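PDB 4JA0: phosphoribosylaminoimidazole carboxylase from Bombyx mori, which probably catalyses two steps of purine biosynthesis, combining the AIR carboxylase and SAICAR synthetase activities in one chain. Local coordinates for residues C282-K287 with I378-A383; A323-A328 with Q389-Q394; A383-A388 with G400-K405. All blocks are in the same frame, centred on the assembly; numbering follows the deposited sequence.

Contact 1: C282-K287 with I378-A383; sequences CQKIAK and IYPDSA
In the AIR carboxylase part of the chain, two helices on the same side of the parallel sheet meet where Pro380, the first residue of helix 380-391, packs against Lys284 and Ile285 of helix 279-291. The pyrrolidine ring carries the contact. Pro380 CB lies 3.7 Å from Ile285 CG1, the two side chains crossing at about a right angle, and 3.9 Å from Lys284 CB. Ile285 presents this methylene because CG1 stands anti to its carbonyl carbon (chi1 -58°), beside the backbone N. Lys284 gives the proline only the base of its side chain: beyond CG the chain runs extended and carries its ammonium group away, on the exposed side of the helix. Here the two backbones come close, with Ile285 CA 4.9 Å from Pro380 CA.

The helix start is organised within its own segment. Tyr379 occupies the N-cap position, and its carbonyl O accepts a hydrogen bond of 2.7 Å from Ser382 OG, the donor tilted 31° from the carbonyl plane. The Tyr379 ring turns away from helix 279-291 and makes a cation-pi contact with Arg332 of a third subunit. Ile285, itself buried, also touches Val329 of strand 323-329. Neighbouring helices laid side by side over one face of a parallel sheet are characteristic of the three-layer, flavodoxin-like alpha/beta fold of the PurE family.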
ATOM      1  N   CYS A 282      24.667 -10.276  -7.773  1.00  6.81           N
ATOM      2  CA  CYS A 282      24.961 -10.884  -9.064  1.00  8.94           C
ATOM      3  C   CYS A 282      25.779 -12.161  -8.951  1.00  3.78           C
ATOM      4  O   CYS A 282      25.591 -13.111  -9.717  1.00  4.12           O
ATOM      5  CB  CYS A 282      25.704  -9.876  -9.951  1.00 12.28           C
ATOM      6  SG  CYS A 282      24.699  -8.440 -10.372  1.00 12.25           S
ATOM      7  N   GLN A 283      26.698 -12.163  -7.995  1.00  4.76           N
ATOM      8  CA  GLN A 283      27.508 -13.335  -7.718  1.00  4.50           C
ATOM      9  C   GLN A 283      26.638 -14.489  -7.193  1.00  5.05           C
ATOM     10  O   GLN A 283      26.911 -15.645  -7.498  1.00  5.19           O
ATOM     11  CB  GLN A 283      28.637 -12.972  -6.750  1.00  3.69           C
ATOM     12  CG  GLN A 283      29.754 -12.179  -7.422  1.00  7.73           C
ATOM     13  CD  GLN A 283      30.823 -11.688  -6.454  1.00 13.29           C
ATOM     14  OE1 GLN A 283      31.965 -11.412  -6.855  1.00  9.79           O
ATOM     15  NE2 GLN A 283      30.460 -11.575  -5.178  1.00  9.84           N
ATOM     16  N   LYS A 284      25.569 -14.172  -6.459  1.00  2.94           N
ATOM     17  CA  LYS A 284      24.608 -15.193  -6.057  1.00  2.54           C
ATOM     18  C   LYS A 284      23.871 -15.784  -7.252  1.00  5.17           C
ATOM     19  O   LYS A 284      23.520 -16.980  -7.239  1.00 13.85           O
ATOM     20  CB  LYS A 284      23.576 -14.652  -5.063  1.00  2.84           C
ATOM     21  CG  LYS A 284      24.071 -14.523  -3.645  1.00  3.13           C
ATOM     22  CD  LYS A 284      22.907 -14.154  -2.730  1.00  1.74           C
ATOM     23  CE  LYS A 284      23.361 -13.974  -1.289  1.00 18.60           C
ATOM     24  NZ  LYS A 284      22.218 -13.974  -0.319  1.00 43.12           N
ATOM     25  N   ILE A 285      23.591 -14.952  -8.254  1.00  2.22           N
ATOM     26  CA  ILE A 285      22.986 -15.442  -9.481  1.00  2.93           C
ATOM     27  C   ILE A 285      24.003 -16.288 -10.189  1.00  5.71           C
ATOM     28  O   ILE A 285      23.716 -17.420 -10.577  1.00  4.27           O
ATOM     29  CB  ILE A 285      22.562 -14.314 -10.433  1.00  3.50           C
ATOM     30  CG1 ILE A 285      21.564 -13.385  -9.735  1.00  2.58           C
ATOM     31  CG2 ILE A 285      21.959 -14.902 -11.708  1.00  0.97           C
ATOM     32  CD1 ILE A 285      21.097 -12.254 -10.578  1.00  2.00           C
ATOM     33  N   ALA A 286      25.208 -15.750 -10.316  1.00  2.86           N
ATOM     34  CA  ALA A 286      26.256 -16.445 -11.046  1.00  6.35           C
ATOM     35  C   ALA A 286      26.512 -17.835 -10.459  1.00  9.32           C
ATOM     36  O   ALA A 286      26.563 -18.844 -11.195  1.00  5.10           O
ATOM     37  CB  ALA A 286      27.550 -15.611 -11.049  1.00  4.06           C
ATOM     38  N   LYS A 287      26.629 -17.879  -9.133  1.00  5.24           N
ATOM     39  CA  LYS A 287      26.985 -19.103  -8.434  1.00  4.51           C
ATOM     40  C   LYS A 287      25.951 -20.145  -8.747  1.00  7.77           C
ATOM     41  O   LYS A 287      26.285 -21.264  -9.087  1.00 10.71           O
ATOM     42  CB  LYS A 287      27.041 -18.850  -6.936  1.00  2.53           C
ATOM     43  CG  LYS A 287      27.364 -20.025  -6.065  1.00  4.57           C
ATOM     44  CD  LYS A 287      28.692 -20.617  -6.395  1.00 34.61           C
ATOM     45  CE  LYS A 287      28.929 -21.748  -5.448  1.00 43.20           C
ATOM     46  NZ  LYS A 287      28.646 -21.235  -4.070  1.00 37.88           N
ATOM     47  N   ILE A 378      12.184 -12.337  -8.487  1.00  8.43           N
ATOM     48  CA  ILE A 378      12.490 -11.561  -7.280  1.00  2.11           C
ATOM     49  C   ILE A 378      13.674 -12.074  -6.423  1.00  6.60           C
ATOM     50  O   ILE A 378      14.226 -11.331  -5.591  1.00  7.61           O
ATOM     51  CB  ILE A 378      11.202 -11.387  -6.463  1.00  5.13           C
ATOM     52  CG1 ILE A 378      10.673  -9.973  -6.624  1.00  1.36           C
ATOM     53  CG2 ILE A 378      11.371 -11.744  -4.986  1.00 10.37           C
ATOM     54  CD1 ILE A 378       9.448  -9.760  -5.749  1.00 58.07           C
ATOM     55  N   TYR A 379      14.076 -13.326  -6.644  1.00  1.91           N
ATOM     56  CA  TYR A 379      15.211 -13.916  -5.940  1.00  1.78           C
ATOM     57  C   TYR A 379      16.315 -14.326  -6.909  1.00  2.78           C
ATOM     58  O   TYR A 379      16.034 -14.768  -8.027  1.00  3.11           O
ATOM     59  CB  TYR A 379      14.762 -15.127  -5.114  1.00  5.02           C
ATOM     60  CG  TYR A 379      13.576 -14.838  -4.245  1.00  4.07           C
ATOM     61  CD1 TYR A 379      13.722 -14.112  -3.067  1.00  2.20           C
ATOM     62  CD2 TYR A 379      12.300 -15.279  -4.599  1.00  3.32           C
ATOM     63  CE1 TYR A 379      12.633 -13.826  -2.259  1.00  2.61           C
ATOM     64  CE2 TYR A 379      11.201 -15.001  -3.796  1.00  4.17           C
ATOM     65  CZ  TYR A 379      11.376 -14.270  -2.629  1.00  5.43           C
ATOM     66  OH  TYR A 379      10.303 -13.979  -1.818  1.00  9.95           O
ATOM     67  N   PRO A 380      17.581 -14.170  -6.488  1.00  1.36           N
ATOM     68  CA  PRO A 380      18.720 -14.495  -7.354  1.00  3.47           C
ATOM     69  C   PRO A 380      18.752 -15.951  -7.804  1.00  5.39           C
ATOM     70  O   PRO A 380      19.006 -16.205  -8.989  1.00  4.29           O
ATOM     71  CB  PRO A 380      19.939 -14.190  -6.467  1.00  1.80           C
ATOM     72  CG  PRO A 380      19.427 -14.174  -5.086  1.00  1.34           C
ATOM     73  CD  PRO A 380      18.023 -13.667  -5.183  1.00  0.83           C
ATOM     74  N   ASP A 381      18.450 -16.885  -6.905  1.00  5.96           N
ATOM     75  CA  ASP A 381      18.424 -18.287  -7.294  1.00  4.70           C
ATOM     76  C   ASP A 381      17.366 -18.513  -8.353  1.00  5.07           C
ATOM     77  O   ASP A 381      17.602 -19.190  -9.346  1.00 21.44           O
ATOM     78  CB  ASP A 381      18.172 -19.202  -6.095  1.00  7.50           C
ATOM     79  CG  ASP A 381      19.388 -19.318  -5.189  1.00 41.08           C
ATOM     80  OD1 ASP A 381      20.511 -19.422  -5.724  1.00 47.99           O
ATOM     81  OD2 ASP A 381      19.226 -19.328  -3.949  1.00 50.82           O
ATOM     82  N   SER A 382      16.211 -17.904  -8.176  1.00  2.60           N
ATOM     83  CA  SER A 382      15.147 -18.141  -9.126  1.00  7.49           C
ATOM     84  C   SER A 382      15.415 -17.521 -10.498  1.00  3.63           C
ATOM     85  O   SER A 382      14.834 -17.948 -11.494  1.00  4.46           O
ATOM     86  CB  SER A 382      13.807 -17.672  -8.553  1.00  5.32           C
ATOM     87  OG  SER A 382      13.850 -16.292  -8.264  1.00 35.06           O
ATOM     88  N   ALA A 383      16.307 -16.542 -10.568  1.00  6.42           N
ATOM     89  CA  ALA A 383      16.633 -15.941 -11.863  1.00  7.59           C
ATOM     90  C   ALA A 383      17.563 -16.867 -12.615  1.00  2.95           C
ATOM     91  O   ALA A 383      17.428 -17.046 -13.824  1.00  1.22           O
ATOM     92  CB  ALA A 383      17.264 -14.568 -11.690  1.00  2.46           C
TER

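Contact 2: A323-A328 with Q389-Q394; sequences ALVFIA and QIIGLQ
Apolar contacts centre on Val325, whose CG2 methyl meets two successive residues near the end of helix 380-391. Val325 CG2 lies 3.8 Å from Ile390 CG2 and 4.1 Å from Ile391 CG1. Val325 has CG1 anti to its backbone N (chi1 173°), which turns CG2 to these isoleucines, while CG1 approaches the Ala387 methyl one turn earlier in the helix. The isoleucines use different branches: Ile390 points its CB bond at the strand and touches with the short CG2 methyl, whereas Ile391 reaches in with CG1, held anti to its carbonyl carbon. In both pairs the side chains cross obliquely. Ile391 is covered further by His267 and Val269 of the adjoining strand and by Leu294.

The polar group in the contact belongs to Gln394, and it meets carbon across the interface. Its side chain, extended beyond CG, lays OE1 against the Ala323 methyl. The amide nitrogen serves the assembly instead: NE2 makes a weak hydrogen bond to Leu393 O of the second subunit, and Leu393 O here receives the reciprocal weak bond from Gln394 NE2 of that subunit.

Backbone bonds fix both sides. Gln394 N donates to Ile391 O at 2.9 Å. Strand 323-329 bonds to strand 267-273 along one edge, Ala323 and Val325 both pairing with Lys268, and on the other Phe326 pairs with Pro347. Residues alternating along a central strand, Ala323 and Val325 facing one helix layer and Leu324 turned from it, are typical of a parallel sheet covered by helices on both faces, as in the flavodoxin-like fold of AIR carboxylases.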
ATOM      1  N   ALA A 323      23.068 -19.586 -27.900  1.00 22.35           N
ATOM      2  CA  ALA A 323      21.919 -19.072 -27.168  1.00  9.52           C
ATOM      3  C   ALA A 323      22.339 -17.942 -26.228  1.00 13.91           C
ATOM      4  O   ALA A 323      23.462 -17.917 -25.712  1.00 11.75           O
ATOM      5  CB  ALA A 323      21.265 -20.183 -26.388  1.00  3.93           C
ATOM      6  N   LEU A 324      21.410 -17.038 -25.956  1.00  7.30           N
ATOM      7  CA  LEU A 324      21.755 -15.861 -25.206  1.00  2.50           C
ATOM      8  C   LEU A 324      20.625 -15.446 -24.292  1.00  1.94           C
ATOM      9  O   LEU A 324      19.495 -15.248 -24.739  1.00  5.11           O
ATOM     10  CB  LEU A 324      22.099 -14.741 -26.191  1.00  3.34           C
ATOM     11  CG  LEU A 324      22.562 -13.400 -25.648  1.00  3.02           C
ATOM     12  CD1 LEU A 324      23.798 -13.604 -24.801  1.00  3.33           C
ATOM     13  CD2 LEU A 324      22.842 -12.466 -26.810  1.00  2.68           C
ATOM     14  N   VAL A 325      20.932 -15.311 -23.008  1.00  2.59           N
ATOM     15  CA  VAL A 325      19.976 -14.808 -22.027  1.00  1.54           C
ATOM     16  C   VAL A 325      20.571 -13.653 -21.240  1.00  0.99           C
ATOM     17  O   VAL A 325      21.675 -13.781 -20.699  1.00  1.54           O
ATOM     18  CB  VAL A 325      19.559 -15.895 -21.050  1.00  0.72           C
ATOM     19  CG1 VAL A 325      18.719 -15.293 -19.957  1.00  1.01           C
ATOM     20  CG2 VAL A 325      18.772 -16.953 -21.769  1.00  0.46           C
ATOM     21  N   PHE A 326      19.844 -12.537 -21.175  1.00  1.84           N
ATOM     22  CA  PHE A 326      20.240 -11.382 -20.357  1.00  1.41           C
ATOM     23  C   PHE A 326      19.496 -11.308 -19.034  1.00  1.90           C
ATOM     24  O   PHE A 326      18.264 -11.409 -18.995  1.00  0.74           O
ATOM     25  CB  PHE A 326      19.996 -10.080 -21.099  1.00  1.12           C
ATOM     26  CG  PHE A 326      20.819  -9.924 -22.319  1.00  2.54           C
ATOM     27  CD1 PHE A 326      22.203  -9.894 -22.229  1.00  8.16           C
ATOM     28  CD2 PHE A 326      20.218  -9.773 -23.558  1.00  2.81           C
ATOM     29  CE1 PHE A 326      22.982  -9.741 -23.368  1.00  7.08           C
ATOM     30  CE2 PHE A 326      20.989  -9.606 -24.703  1.00  6.75           C
ATOM     31  CZ  PHE A 326      22.371  -9.594 -24.610  1.00  6.15           C
ATOM     32  N   ILE A 327      20.245 -11.104 -17.958  1.00  0.74           N
ATOM     33  CA  ILE A 327      19.642 -10.842 -16.655  1.00  1.84           C
ATOM     34  C   ILE A 327      19.924  -9.411 -16.245  1.00  1.36           C
ATOM     35  O   ILE A 327      21.087  -8.988 -16.233  1.00  0.89           O
ATOM     36  CB  ILE A 327      20.148 -11.830 -15.587  1.00  2.21           C
ATOM     37  CG1 ILE A 327      19.641 -13.244 -15.935  1.00  0.58           C
ATOM     38  CG2 ILE A 327      19.708 -11.389 -14.174  1.00  0.51           C
ATOM     39  CD1 ILE A 327      20.236 -14.336 -15.088  1.00  0.72           C
ATOM     40  N   ALA A 328      18.848  -8.666 -15.960  1.00  1.46           N
ATOM     41  CA  ALA A 328      18.960  -7.250 -15.585  1.00  1.75           C
ATOM     42  C   ALA A 328      18.794  -7.018 -14.098  1.00  1.50           C
ATOM     43  O   ALA A 328      17.703  -7.224 -13.537  1.00  0.78           O
ATOM     44  CB  ALA A 328      17.956  -6.400 -16.365  1.00  0.78           C
ATOM     45  N   GLN A 389      16.292 -22.902 -17.278  1.00  1.64           N
ATOM     46  CA  GLN A 389      15.138 -23.516 -17.917  1.00  2.37           C
ATOM     47  C   GLN A 389      15.049 -23.117 -19.387  1.00  2.42           C
ATOM     48  O   GLN A 389      14.644 -23.925 -20.229  1.00  2.81           O
ATOM     49  CB  GLN A 389      13.848 -23.145 -17.167  1.00  1.80           C
ATOM     50  CG  GLN A 389      13.684 -23.860 -15.822  1.00  3.36           C
ATOM     51  CD  GLN A 389      12.619 -23.240 -14.910  1.00 10.62           C
ATOM     52  OE1 GLN A 389      12.166 -22.111 -15.119  1.00  7.22           O
ATOM     53  NE2 GLN A 389      12.236 -23.978 -13.876  1.00 26.22           N
ATOM     54  N   ILE A 390      15.481 -21.899 -19.702  1.00  1.94           N
ATOM     55  CA  ILE A 390      15.450 -21.412 -21.079  1.00  4.81           C
ATOM     56  C   ILE A 390      16.514 -22.111 -21.932  1.00  3.50           C
ATOM     57  O   ILE A 390      16.234 -22.576 -23.040  1.00  1.58           O
ATOM     58  CB  ILE A 390      15.663 -19.881 -21.129  1.00  4.24           C
ATOM     59  CG1 ILE A 390      14.420 -19.166 -20.586  1.00  2.49           C
ATOM     60  CG2 ILE A 390      15.948 -19.415 -22.557  1.00  2.91           C
ATOM     61  CD1 ILE A 390      14.595 -17.717 -20.331  1.00  0.00           C
ATOM     62  N   ILE A 391      17.731 -22.166 -21.397  1.00  1.73           N
ATOM     63  CA  ILE A 391      18.864 -22.799 -22.049  1.00  2.43           C
ATOM     64  C   ILE A 391      18.768 -24.355 -22.074  1.00 19.43           C
ATOM     65  O   ILE A 391      19.317 -25.036 -22.970  1.00  3.97           O
ATOM     66  CB  ILE A 391      20.130 -22.284 -21.386  1.00  1.72           C
ATOM     67  CG1 ILE A 391      20.266 -20.805 -21.727  1.00  7.82           C
ATOM     68  CG2 ILE A 391      21.347 -23.036 -21.837  1.00  3.29           C
ATOM     69  CD1 ILE A 391      21.427 -20.141 -21.070  1.00 18.87           C
ATOM     70  N   GLY A 392      18.072 -24.910 -21.083  1.00  6.63           N
ATOM     71  CA  GLY A 392      17.824 -26.331 -21.036  1.00  1.25           C
ATOM     72  C   GLY A 392      16.989 -26.834 -22.201  1.00  4.32           C
ATOM     73  O   GLY A 392      16.948 -28.046 -22.470  1.00  6.93           O
ATOM     74  N   LEU A 393      16.333 -25.923 -22.915  1.00  0.93           N
ATOM     75  CA  LEU A 393      15.594 -26.333 -24.101  1.00  1.85           C
ATOM     76  C   LEU A 393      16.572 -26.758 -25.209  1.00  9.55           C
ATOM     77  O   LEU A 393      16.190 -27.400 -26.179  1.00  7.31           O
ATOM     78  CB  LEU A 393      14.675 -25.220 -24.586  1.00  1.18           C
ATOM     79  CG  LEU A 393      13.505 -24.858 -23.677  1.00  2.80           C
ATOM     80  CD1 LEU A 393      12.622 -23.838 -24.354  1.00  0.98           C
ATOM     81  CD2 LEU A 393      12.699 -26.074 -23.280  1.00  2.59           C
ATOM     82  N   GLN A 394      17.845 -26.420 -25.049  1.00  9.19           N
ATOM     83  CA  GLN A 394      18.832 -26.757 -26.056  1.00  8.82           C
ATOM     84  C   GLN A 394      19.921 -27.670 -25.519  1.00  9.78           C
ATOM     85  O   GLN A 394      20.731 -28.193 -26.271  1.00 17.04           O
ATOM     86  CB  GLN A 394      19.485 -25.490 -26.585  1.00  5.14           C
ATOM     87  CG  GLN A 394      18.703 -24.869 -27.709  1.00 24.89           C
ATOM     88  CD  GLN A 394      19.236 -23.523 -28.098  1.00 19.30           C
ATOM     89  OE1 GLN A 394      19.882 -22.843 -27.303  1.00 35.66           O
ATOM     90  NE2 GLN A 394      18.958 -23.117 -29.325  1.00 30.71           N
TER

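Contact 3: A383-A388 with G400-K405; sequences AALMAA and GRLRSK
Leu402 fits its two methyls against Leu385 and Ala388, residues on successive turns of helix 380-391. Leu402 CD2 is 3.6 Å from Leu385 CD2 and 3.8 Å from Ala388 CB; the other branch, CD1, sits against the backbone, 3.9 Å from Ala388 C. The two leucine side chains lie alongside each other, pointing opposite ways. Leu385 CD2 has a second neighbour, Lys405 CD, at 4.2 Å. That lysine starts with CG anti to its backbone N (chi1 -176°) and bends at chi2, which brings CD to the leucine, the lysine side chain crossing it at about a right angle.

These contacts join consecutive helices of the chain, helix 380-391 of the flavodoxin-like fold and the long C-terminal helix 396-420, which run in largely opposed directions (136°) with their local axes 11.0 Å apart. Across that separation, an alanine in place of Leu402 would probably open a gap between the helices and deprive Leu385 CD2 and the Ala388 methyl of the methyl they both rest on.

Leu292, from the loop after helix 279-291, touches Leu385, Ala388 and Leu402 alike. The second subunit adds Gly371 against Leu385 and Ser345 against Leu402. On the C-terminal helix, Arg403 forms salt bridges with Glu177 of helix 162-183, within the SAICAR synthetase region, and with Glu318 of the second subunit.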
ATOM      1  N   ALA A 383      16.307 -16.542 -10.568  1.00  6.42           N
ATOM      2  CA  ALA A 383      16.633 -15.941 -11.863  1.00  7.59           C
ATOM      3  C   ALA A 383      17.563 -16.867 -12.615  1.00  2.95           C
ATOM      4  O   ALA A 383      17.428 -17.046 -13.824  1.00  1.22           O
ATOM      5  CB  ALA A 383      17.264 -14.568 -11.690  1.00  2.46           C
ATOM      6  N   ALA A 384      18.499 -17.477 -11.893  1.00  5.33           N
ATOM      7  CA  ALA A 384      19.417 -18.419 -12.529  1.00  4.17           C
ATOM      8  C   ALA A 384      18.631 -19.622 -13.057  1.00  4.83           C
ATOM      9  O   ALA A 384      18.938 -20.151 -14.123  1.00  5.29           O
ATOM     10  CB  ALA A 384      20.492 -18.861 -11.547  1.00  2.17           C
ATOM     11  N   LEU A 385      17.610 -20.031 -12.309  1.00  3.76           N
ATOM     12  CA  LEU A 385      16.756 -21.136 -12.700  1.00  2.76           C
ATOM     13  C   LEU A 385      15.962 -20.813 -13.970  1.00  2.86           C
ATOM     14  O   LEU A 385      15.825 -21.664 -14.849  1.00  3.91           O
ATOM     15  CB  LEU A 385      15.816 -21.502 -11.541  1.00 10.82           C
ATOM     16  CG  LEU A 385      16.381 -22.250 -10.327  1.00 11.27           C
ATOM     17  CD1 LEU A 385      15.340 -22.364  -9.235  1.00 18.24           C
ATOM     18  CD2 LEU A 385      16.851 -23.657 -10.720  1.00  5.09           C
ATOM     19  N   MET A 386      15.419 -19.604 -14.063  1.00  1.94           N
ATOM     20  CA  MET A 386      14.734 -19.195 -15.292  1.00  6.74           C
ATOM     21  C   MET A 386      15.686 -19.263 -16.492  1.00  7.23           C
ATOM     22  O   MET A 386      15.327 -19.774 -17.552  1.00  7.31           O
ATOM     23  CB  MET A 386      14.182 -17.771 -15.172  1.00  8.85           C
ATOM     24  CG  MET A 386      12.676 -17.686 -15.164  1.00 25.13           C
ATOM     25  SD  MET A 386      11.839 -18.492 -16.555  1.00 38.07           S
ATOM     26  CE  MET A 386      12.148 -17.244 -17.793  1.00 34.02           C
ATOM     27  N   ALA A 387      16.896 -18.739 -16.317  1.00  5.91           N
ATOM     28  CA  ALA A 387      17.918 -18.776 -17.355  1.00  2.41           C
ATOM     29  C   ALA A 387      18.251 -20.219 -17.716  1.00  2.70           C
ATOM     30  O   ALA A 387      18.378 -20.569 -18.901  1.00  3.96           O
ATOM     31  CB  ALA A 387      19.161 -18.031 -16.896  1.00  1.04           C
ATOM     32  N   ALA A 388      18.392 -21.055 -16.695  1.00  2.47           N
ATOM     33  CA  ALA A 388      18.653 -22.480 -16.915  1.00  3.74           C
ATOM     34  C   ALA A 388      17.529 -23.175 -17.676  1.00  1.87           C
ATOM     35  O   ALA A 388      17.786 -23.908 -18.633  1.00  1.72           O
ATOM     36  CB  ALA A 388      18.908 -23.191 -15.596  1.00  1.03           C
ATOM     37  N   GLY A 400      18.523 -31.821 -17.427  1.00  6.88           N
ATOM     38  CA  GLY A 400      18.681 -32.907 -16.477  1.00  1.52           C
ATOM     39  C   GLY A 400      18.919 -32.366 -15.073  1.00  3.68           C
ATOM     40  O   GLY A 400      18.228 -32.752 -14.117  1.00  2.68           O
ATOM     41  N   ARG A 401      19.866 -31.434 -14.950  1.00  4.48           N
ATOM     42  CA  ARG A 401      20.257 -30.899 -13.636  1.00  3.31           C
ATOM     43  C   ARG A 401      19.147 -30.176 -12.905  1.00  2.67           C
ATOM     44  O   ARG A 401      19.123 -30.167 -11.678  1.00  1.71           O
ATOM     45  CB  ARG A 401      21.481 -29.978 -13.746  1.00  3.51           C
ATOM     46  CG  ARG A 401      22.751 -30.712 -14.147  1.00  6.72           C
ATOM     47  CD  ARG A 401      23.991 -29.982 -13.646  1.00  7.31           C
ATOM     48  NE  ARG A 401      25.126 -30.144 -14.553  1.00 23.06           N
ATOM     49  CZ  ARG A 401      26.380 -29.795 -14.273  1.00 38.11           C
ATOM     50  NH1 ARG A 401      26.689 -29.263 -13.095  1.00 30.75           N
ATOM     51  NH2 ARG A 401      27.334 -29.986 -15.177  1.00 51.64           N
ATOM     52  N   LEU A 402      18.240 -29.565 -13.660  1.00  2.67           N
ATOM     53  CA  LEU A 402      17.061 -28.947 -13.081  1.00  1.06           C
ATOM     54  C   LEU A 402      16.163 -30.019 -12.469  1.00  3.25           C
ATOM     55  O   LEU A 402      15.668 -29.861 -11.354  1.00  4.90           O
ATOM     56  CB  LEU A 402      16.301 -28.157 -14.141  1.00  2.32           C
ATOM     57  CG  LEU A 402      16.947 -26.849 -14.643  1.00  3.89           C
ATOM     58  CD1 LEU A 402      16.235 -26.335 -15.883  1.00  2.49           C
ATOM     59  CD2 LEU A 402      16.970 -25.769 -13.575  1.00  3.75           C
ATOM     60  N   ARG A 403      15.967 -31.129 -13.181  1.00  8.47           N
ATOM     61  CA  ARG A 403      15.110 -32.194 -12.668  1.00  3.25           C
ATOM     62  C   ARG A 403      15.741 -32.880 -11.487  1.00  1.12           C
ATOM     63  O   ARG A 403      15.051 -33.279 -10.546  1.00  5.73           O
ATOM     64  CB  ARG A 403      14.802 -33.215 -13.738  1.00  0.95           C
ATOM     65  CG  ARG A 403      14.191 -32.627 -14.969  1.00  5.44           C
ATOM     66  CD  ARG A 403      13.232 -33.609 -15.622  1.00 10.33           C
ATOM     67  NE  ARG A 403      11.846 -33.259 -15.342  1.00 34.23           N
ATOM     68  CZ  ARG A 403      10.803 -33.807 -15.950  1.00 28.79           C
ATOM     69  NH1 ARG A 403      10.993 -34.722 -16.877  1.00 16.94           N
ATOM     70  NH2 ARG A 403       9.573 -33.432 -15.641  1.00 44.62           N
ATOM     71  N   SER A 404      17.059 -32.990 -11.518  1.00  0.41           N
ATOM     72  CA  SER A 404      17.780 -33.624 -10.434  1.00  0.47           C
ATOM     73  C   SER A 404      17.670 -32.773  -9.176  1.00  1.28           C
ATOM     74  O   SER A 404      17.510 -33.277  -8.061  1.00  1.84           O
ATOM     75  CB  SER A 404      19.242 -33.820 -10.848  1.00  3.89           C
ATOM     76  OG  SER A 404      20.013 -34.393  -9.811  1.00  6.23           O
ATOM     77  N   LYS A 405      17.694 -31.465  -9.361  1.00  2.15           N
ATOM     78  CA  LYS A 405      17.584 -30.566  -8.233  1.00  2.64           C
ATOM     79  C   LYS A 405      16.210 -30.699  -7.542  1.00  6.14           C
ATOM     80  O   LYS A 405      16.117 -30.678  -6.312  1.00  1.85           O
ATOM     81  CB  LYS A 405      17.820 -29.138  -8.711  1.00  4.09           C
ATOM     82  CG  LYS A 405      17.822 -28.099  -7.604  1.00 35.27           C
ATOM     83  CD  LYS A 405      17.122 -26.818  -8.043  1.00 23.18           C
ATOM     84  CE  LYS A 405      17.003 -25.864  -6.875  1.00 23.29           C
ATOM     85  NZ  LYS A 405      18.352 -25.616  -6.285  1.00 19.82           N
TER

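Overall arrangement
Followed from the N terminus, the chain leaves helix 279-291 and, some 90 residues later, returns to it at the start of helix 380-391, closing contact 1. Within that loop lies strand 323-329, the first half of contact 2, which closes only at the far end of helix 380-391; contacts 1 and 2 therefore cross. Contact 3 opens at Ala383, shared with contact 1 and in series with it, crosses contact 2, and closes after a short connection to helix 396-420. Helix 380-391 thus joins a neighbouring helix, the central strand and the C-terminal helix. Ile327 CD1 touches Ile285 CG2 at 3.8 Å, linking contacts 1 and 2.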